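Long-range contacts in clp gene regulator (ClgR) (Corynebacterium glutamicum, PDB 3F51), which probably binds cis-regulatory DNA and activates transcription as a helix-turn-helix regulator of the XRE type: residues L24-L29 / R65-S70; R34-D39 / A85-E90. All blocks are in the same frame, centred on the assembly; numbering follows the deposited sequence.

Contact 1: L24-L29 / R65-S70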
loop_
_atom_site.group_PDB
_atom_site.type_symbol
_atom_site.label_atom_id
_atom_site.label_comp_id
_atom_site.label_asym_id
_atom_site.label_seq_id
_atom_site.Cartn_x
_atom_site.Cartn_y
_atom_site.Cartn_z
ATOM N N LEU A 24 -6.244 -7.773 3.732
ATOM C CA LEU A 24 -5.196 -7.737 2.753
ATOM C C LEU A 24 -5.037 -6.310 2.235
ATOM O O LEU A 24 -5.988 -5.519 2.232
ATOM C CB LEU A 24 -5.501 -8.681 1.586
ATOM C CG LEU A 24 -5.605 -10.160 1.971
ATOM C CD1 LEU A 24 -6.007 -10.977 0.729
ATOM C CD2 LEU A 24 -4.362 -10.741 2.620
ATOM N N LEU A 25 -3.828 -5.997 1.818
ATOM C CA LEU A 25 -3.530 -4.700 1.216
ATOM C C LEU A 25 -4.501 -4.374 0.053
ATOM O O LEU A 25 -5.109 -3.312 0.045
ATOM C CB LEU A 25 -2.083 -4.681 0.718
ATOM C CG LEU A 25 -1.636 -3.353 0.038
ATOM C CD1 LEU A 25 -1.898 -2.158 0.961
ATOM C CD2 LEU A 25 -0.191 -3.416 -0.335
ATOM N N ARG A 26 -4.713 -5.308 -0.879
ATOM C CA ARG A 26 -5.532 -4.951 -2.076
ATOM C C ARG A 26 -6.940 -4.630 -1.646
ATOM O O ARG A 26 -7.611 -3.841 -2.303
ATOM C CB ARG A 26 -5.498 -6.033 -3.160
ATOM C CG ARG A 26 -5.959 -7.410 -2.721
ATOM C CD ARG A 26 -6.036 -8.423 -3.884
ATOM N NE ARG A 26 -6.613 -9.677 -3.376
ATOM C CZ ARG A 26 -5.886 -10.726 -3.009
ATOM N NH1 ARG A 26 -6.469 -11.832 -2.547
ATOM N NH2 ARG A 26 -4.561 -10.677 -3.143
ATOM N N GLU A 27 -7.405 -5.230 -0.538
ATOM C CA GLU A 27 -8.779 -4.949 -0.028
ATOM C C GLU A 27 -8.874 -3.542 0.562
ATOM O O GLU A 27 -9.793 -2.750 0.273
ATOM C CB GLU A 27 -9.237 -6.027 0.980
ATOM N N ALA A 28 -7.899 -3.220 1.375
ATOM C CA ALA A 28 -7.772 -1.893 1.949
ATOM C C ALA A 28 -7.591 -0.790 0.884
ATOM O O ALA A 28 -8.248 0.245 0.949
ATOM C CB ALA A 28 -6.528 -1.900 2.918
ATOM N N LEU A 29 -6.683 -0.985 -0.070
ATOM C CA LEU A 29 -6.476 0.031 -1.112
ATOM C C LEU A 29 -7.712 0.152 -1.990
ATOM O O LEU A 29 -8.092 1.256 -2.386
ATOM C CB LEU A 29 -5.283 -0.309 -2.011
ATOM C CG LEU A 29 -3.890 -0.213 -1.461
ATOM C CD1 LEU A 29 -2.998 -0.932 -2.491
ATOM C CD2 LEU A 29 -3.534 1.261 -1.315
ATOM N N ARG A 65 -10.348 -7.597 -5.262
ATOM C CA ARG A 65 -10.179 -8.831 -6.024
ATOM C C ARG A 65 -9.034 -8.816 -7.066
ATOM O O ARG A 65 -8.845 -9.792 -7.813
ATOM C CB ARG A 65 -11.523 -9.227 -6.660
ATOM C CG ARG A 65 -12.638 -9.454 -5.628
ATOM C CD ARG A 65 -13.973 -9.836 -6.285
ATOM N NE ARG A 65 -14.428 -11.113 -5.754
ATOM C CZ ARG A 65 -14.133 -12.296 -6.298
ATOM N NH1 ARG A 65 -14.577 -13.419 -5.739
ATOM N NH2 ARG A 65 -13.396 -12.363 -7.412
ATOM N N LYS A 66 -8.272 -7.725 -7.120
ATOM C CA LYS A 66 -7.162 -7.583 -8.086
ATOM C C LYS A 66 -5.998 -6.903 -7.410
ATOM O O LYS A 66 -6.219 -5.951 -6.674
ATOM C CB LYS A 66 -7.533 -6.628 -9.233
ATOM C CG LYS A 66 -8.616 -7.129 -10.204
ATOM C CD LYS A 66 -8.066 -8.051 -11.267
ATOM C CE LYS A 66 -9.185 -8.264 -12.309
ATOM N NZ LYS A 66 -9.049 -9.586 -12.968
ATOM N N GLU A 67 -4.788 -7.318 -7.741
ATOM C CA GLU A 67 -3.563 -6.631 -7.316
ATOM C C GLU A 67 -3.200 -5.463 -8.274
ATOM O O GLU A 67 -2.992 -5.682 -9.457
ATOM C CB GLU A 67 -2.384 -7.620 -7.287
ATOM C CG GLU A 67 -2.466 -8.725 -6.211
ATOM C CD GLU A 67 -2.374 -8.225 -4.751
ATOM O OE1 GLU A 67 -2.026 -7.056 -4.488
ATOM O OE2 GLU A 67 -2.659 -9.020 -3.850
ATOM N N VAL A 68 -3.089 -4.235 -7.790
ATOM C CA VAL A 68 -2.687 -3.115 -8.695
ATOM C C VAL A 68 -1.177 -3.114 -8.981
ATOM O O VAL A 68 -0.391 -3.395 -8.100
ATOM C CB VAL A 68 -2.967 -1.722 -8.084
ATOM C CG1 VAL A 68 -3.981 -0.977 -8.875
ATOM C CG2 VAL A 68 -3.363 -1.791 -6.592
ATOM N N SER A 69 -0.768 -2.794 -10.206
ATOM C CA SER A 69 0.601 -2.358 -10.400
ATOM C C SER A 69 0.751 -0.980 -9.723
ATOM O O SER A 69 -0.212 -0.224 -9.612
ATOM C CB SER A 69 0.970 -2.279 -11.881
ATOM O OG SER A 69 0.326 -1.179 -12.503
ATOM N N SER A 70 1.946 -0.691 -9.243
ATOM C CA SER A 70 2.289 0.633 -8.724
ATOM C C SER A 70 1.981 1.732 -9.768
ATOM O O SER A 70 1.455 2.798 -9.420
ATOM C CB SER A 70 3.764 0.650 -8.364
ATOM O OG SER A 70 4.032 -0.334 -7.382
#

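Contact 2: R34-D39 / A85-E90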
loop_
_atom_site.group_PDB
_atom_site.type_symbol
_atom_site.label_atom_id
_atom_site.label_comp_id
_atom_site.label_asym_id
_atom_site.label_seq_id
_atom_site.Cartn_x
_atom_site.Cartn_y
_atom_site.Cartn_z
ATOM N N ARG A 34 -12.165 3.550 -3.621
ATOM C CA ARG A 34 -13.599 3.693 -3.744
ATOM C C ARG A 34 -14.091 4.940 -2.967
ATOM O O ARG A 34 -14.892 5.728 -3.487
ATOM C CB ARG A 34 -14.286 2.387 -3.320
ATOM C CG ARG A 34 -15.799 2.454 -2.954
ATOM C CD ARG A 34 -16.728 2.365 -4.133
ATOM N NE ARG A 34 -17.951 3.191 -3.966
ATOM C CZ ARG A 34 -19.199 2.727 -4.038
ATOM N NH1 ARG A 34 -20.238 3.549 -3.880
ATOM N NH2 ARG A 34 -19.426 1.438 -4.285
ATOM N N SER A 35 -13.573 5.143 -1.766
ATOM C CA SER A 35 -13.948 6.300 -0.932
ATOM C C SER A 35 -13.499 7.595 -1.553
ATOM O O SER A 35 -14.259 8.574 -1.553
ATOM C CB SER A 35 -13.345 6.194 0.477
ATOM O OG SER A 35 -13.909 5.034 1.071
ATOM N N PHE A 36 -12.285 7.610 -2.096
ATOM C CA PHE A 36 -11.778 8.824 -2.737
ATOM C C PHE A 36 -12.632 9.130 -3.962
ATOM O O PHE A 36 -12.927 10.282 -4.204
ATOM C CB PHE A 36 -10.297 8.706 -3.133
ATOM C CG PHE A 36 -9.328 9.046 -2.007
ATOM C CD1 PHE A 36 -9.179 8.200 -0.916
ATOM C CD2 PHE A 36 -8.598 10.247 -2.031
ATOM C CE1 PHE A 36 -8.288 8.508 0.144
ATOM C CE2 PHE A 36 -7.709 10.586 -0.983
ATOM C CZ PHE A 36 -7.552 9.699 0.105
ATOM N N ARG A 37 -13.027 8.087 -4.703
ATOM C CA ARG A 37 -13.800 8.272 -5.945
ATOM C C ARG A 37 -15.179 8.805 -5.621
ATOM O O ARG A 37 -15.668 9.726 -6.285
ATOM C CB ARG A 37 -13.951 6.944 -6.701
ATOM C CG ARG A 37 -14.771 7.075 -7.957
ATOM C CD ARG A 37 -14.734 5.845 -8.828
ATOM N NE ARG A 37 -15.370 4.679 -8.216
ATOM C CZ ARG A 37 -16.665 4.548 -7.939
ATOM N NH1 ARG A 37 -17.538 5.519 -8.202
ATOM N NH2 ARG A 37 -17.089 3.410 -7.400
ATOM N N ALA A 38 -15.830 8.159 -4.656
ATOM C CA ALA A 38 -17.113 8.636 -4.115
ATOM C C ALA A 38 -17.028 10.057 -3.539
ATOM O O ALA A 38 -17.888 10.888 -3.815
ATOM C CB ALA A 38 -17.652 7.654 -3.074
ATOM N N ASP A 39 -15.987 10.361 -2.773
ATOM C CA ASP A 39 -15.734 11.755 -2.361
ATOM C C ASP A 39 -15.734 12.768 -3.517
ATOM O O ASP A 39 -16.244 13.867 -3.372
ATOM C CB ASP A 39 -14.407 11.862 -1.598
ATOM C CG ASP A 39 -14.176 13.255 -0.991
ATOM O OD1 ASP A 39 -15.170 13.946 -0.607
ATOM O OD2 ASP A 39 -12.981 13.659 -0.865
ATOM N N ALA A 85 0.356 8.619 -1.395
ATOM C CA ALA A 85 0.549 8.617 0.061
ATOM C C ALA A 85 -0.780 8.793 0.778
ATOM O O ALA A 85 -1.067 8.092 1.762
ATOM C CB ALA A 85 1.546 9.705 0.509
ATOM N N ASP A 86 -1.619 9.706 0.295
ATOM C CA ASP A 86 -2.896 9.905 0.972
ATOM C C ASP A 86 -3.768 8.660 0.942
ATOM O O ASP A 86 -4.431 8.342 1.924
ATOM C CB ASP A 86 -3.661 11.083 0.407
ATOM C CG ASP A 86 -2.987 12.399 0.707
ATOM O OD1 ASP A 86 -2.105 12.506 1.571
ATOM O OD2 ASP A 86 -3.325 13.344 0.014
ATOM N N VAL A 87 -3.736 7.947 -0.175
ATOM C CA VAL A 87 -4.542 6.742 -0.322
ATOM C C VAL A 87 -3.973 5.629 0.576
ATOM O O VAL A 87 -4.745 4.881 1.178
ATOM C CB VAL A 87 -4.604 6.277 -1.793
ATOM C CG1 VAL A 87 -5.350 4.971 -1.901
ATOM C CG2 VAL A 87 -5.266 7.321 -2.634
ATOM N N LEU A 88 -2.652 5.532 0.678
ATOM C CA LEU A 88 -2.047 4.586 1.628
ATOM C C LEU A 88 -2.440 4.815 3.067
ATOM O O LEU A 88 -2.657 3.859 3.801
ATOM C CB LEU A 88 -0.532 4.579 1.572
ATOM C CG LEU A 88 0.041 4.324 0.171
ATOM C CD1 LEU A 88 1.599 4.233 0.281
ATOM C CD2 LEU A 88 -0.547 3.021 -0.341
ATOM N N ILE A 89 -2.469 6.075 3.484
ATOM C CA ILE A 89 -2.821 6.393 4.863
ATOM C C ILE A 89 -4.271 6.017 5.098
ATOM O O ILE A 89 -4.616 5.415 6.125
ATOM C CB ILE A 89 -2.554 7.884 5.188
ATOM C CG1 ILE A 89 -1.035 8.166 5.195
ATOM C CG2 ILE A 89 -3.174 8.249 6.525
ATOM C CD1 ILE A 89 -0.187 7.427 6.327
ATOM N N GLU A 90 -5.127 6.359 4.146
ATOM C CA GLU A 90 -6.504 5.915 4.214
ATOM C C GLU A 90 -6.629 4.385 4.372
ATOM O O GLU A 90 -7.361 3.912 5.233
ATOM C CB GLU A 90 -7.263 6.368 2.960
ATOM C CG GLU A 90 -8.753 5.929 2.950
ATOM C CD GLU A 90 -9.678 6.717 3.835
ATOM O OE1 GLU A 90 -10.869 6.312 3.934
ATOM O OE2 GLU A 90 -9.266 7.738 4.414
HETATM O O HOH W 1 -11.512 3.784 3.141
#

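Contact 1: L24-L29 / R65-S70
With CG of R26 set between its own backbone N and carbonyl carbon (chi1 57°) and the chain running extended from there to NE, the guanidinium is carried out from the first turn of helix 25-40, while E67, bent at chi2, folds its carboxylate back to meet it. The arginine and glutamate chains meet nearly perpendicularly. NH2 of R26 donates to OE2 of E67 over 2.6 Å in a bent hydrogen bond (N-H...O 147°) that is part of a salt bridge. The oxygen lies in the guanidinium plane, but the nitrogen reaches it on the anti side, 30° out of the carboxylate plane, and the two flat groups stand perpendicular. Behind the charges, CB of R26 rests on the K66 carbonyl O at 3.6 Å, and NE of R26 hydrogen-bonds to the carbonyl O of G64, the residue before R65. CD1 of L24 lies 3.4 Å above the guanidinium plane of R26, offset toward its rim. Farther along, CD1 of L29 meets CG2 of V68 at 4.2 Å, a looser apolar contact. The ion pair also serves the dimer: NH1 of R26 forms a salt bridge with E71 of the second subunit, and OE2 of E67 accepts from the backbone N of S70 of that subunit. The contact thus ties the first helix to the loop between helices 55-62 and 70-79 of a helix-turn-helix domain, at its subunit interface.

Contact 2: R34-D39 / A85-E90
The 34-39 part of helix 25-40 and the 85-90 part of helix 84-111 pass each other at 117° between their N-to-C directions, the axes of these short segments 11.1 Å apart at closest approach, and F36 spans much of that gap. Its CG lies beside the backbone N, anti to the carbonyl carbon (chi1 -85°), which sends the ring across to the other helix. CG2 of V87 sits almost exactly over the centre of one ring face, 4.1 Å from the centroid and 5° off the normal, a well-centred CH-pi contact. CB of E90 comes instead to the ring edge, 3.7 Å from CE1 of F36, and the glutamate chain runs antiparallel to the phenylalanine. CZ of F36 reaches the first turn of the segment, 4.1 Å from CB of D86. At the polar margin a water donates to OE1 of E90 over 2.7 Å and makes a weak link to OG of S35, whose main partner is the carbonyl O of A31, one turn back. L80 and A82, in the loop before helix 84-111, add to the packing round F36. A phenylalanine thus packs by CH-pi contact between two helices of an all-helical helix-turn-helix domain, joining its first helix to the start of the long C-terminal one.

Overall arrangement
Contacts 1 and 2 share helix 25-40: contact 1 uses its N-terminal turn, contact 2 its C-terminal part, and their centres are about 13 Å apart. They meet directly through L29, whose CD2 lies 3.6 Å from CD2 of L88, so the apolar side of contact 1 runs into the packing against helix 84-111. Along the chain their segments alternate, with the loop 65-70 coming between the two halves of contact 2. Both also reach the second subunit, where L25 and L88 pack reciprocally. In contact 1, OE1 of E67 additionally hydrogen-bonds to a bound methylpentanediol, probably from the crystallisation liquor, about 3 Å from that side chain at the nearest atoms.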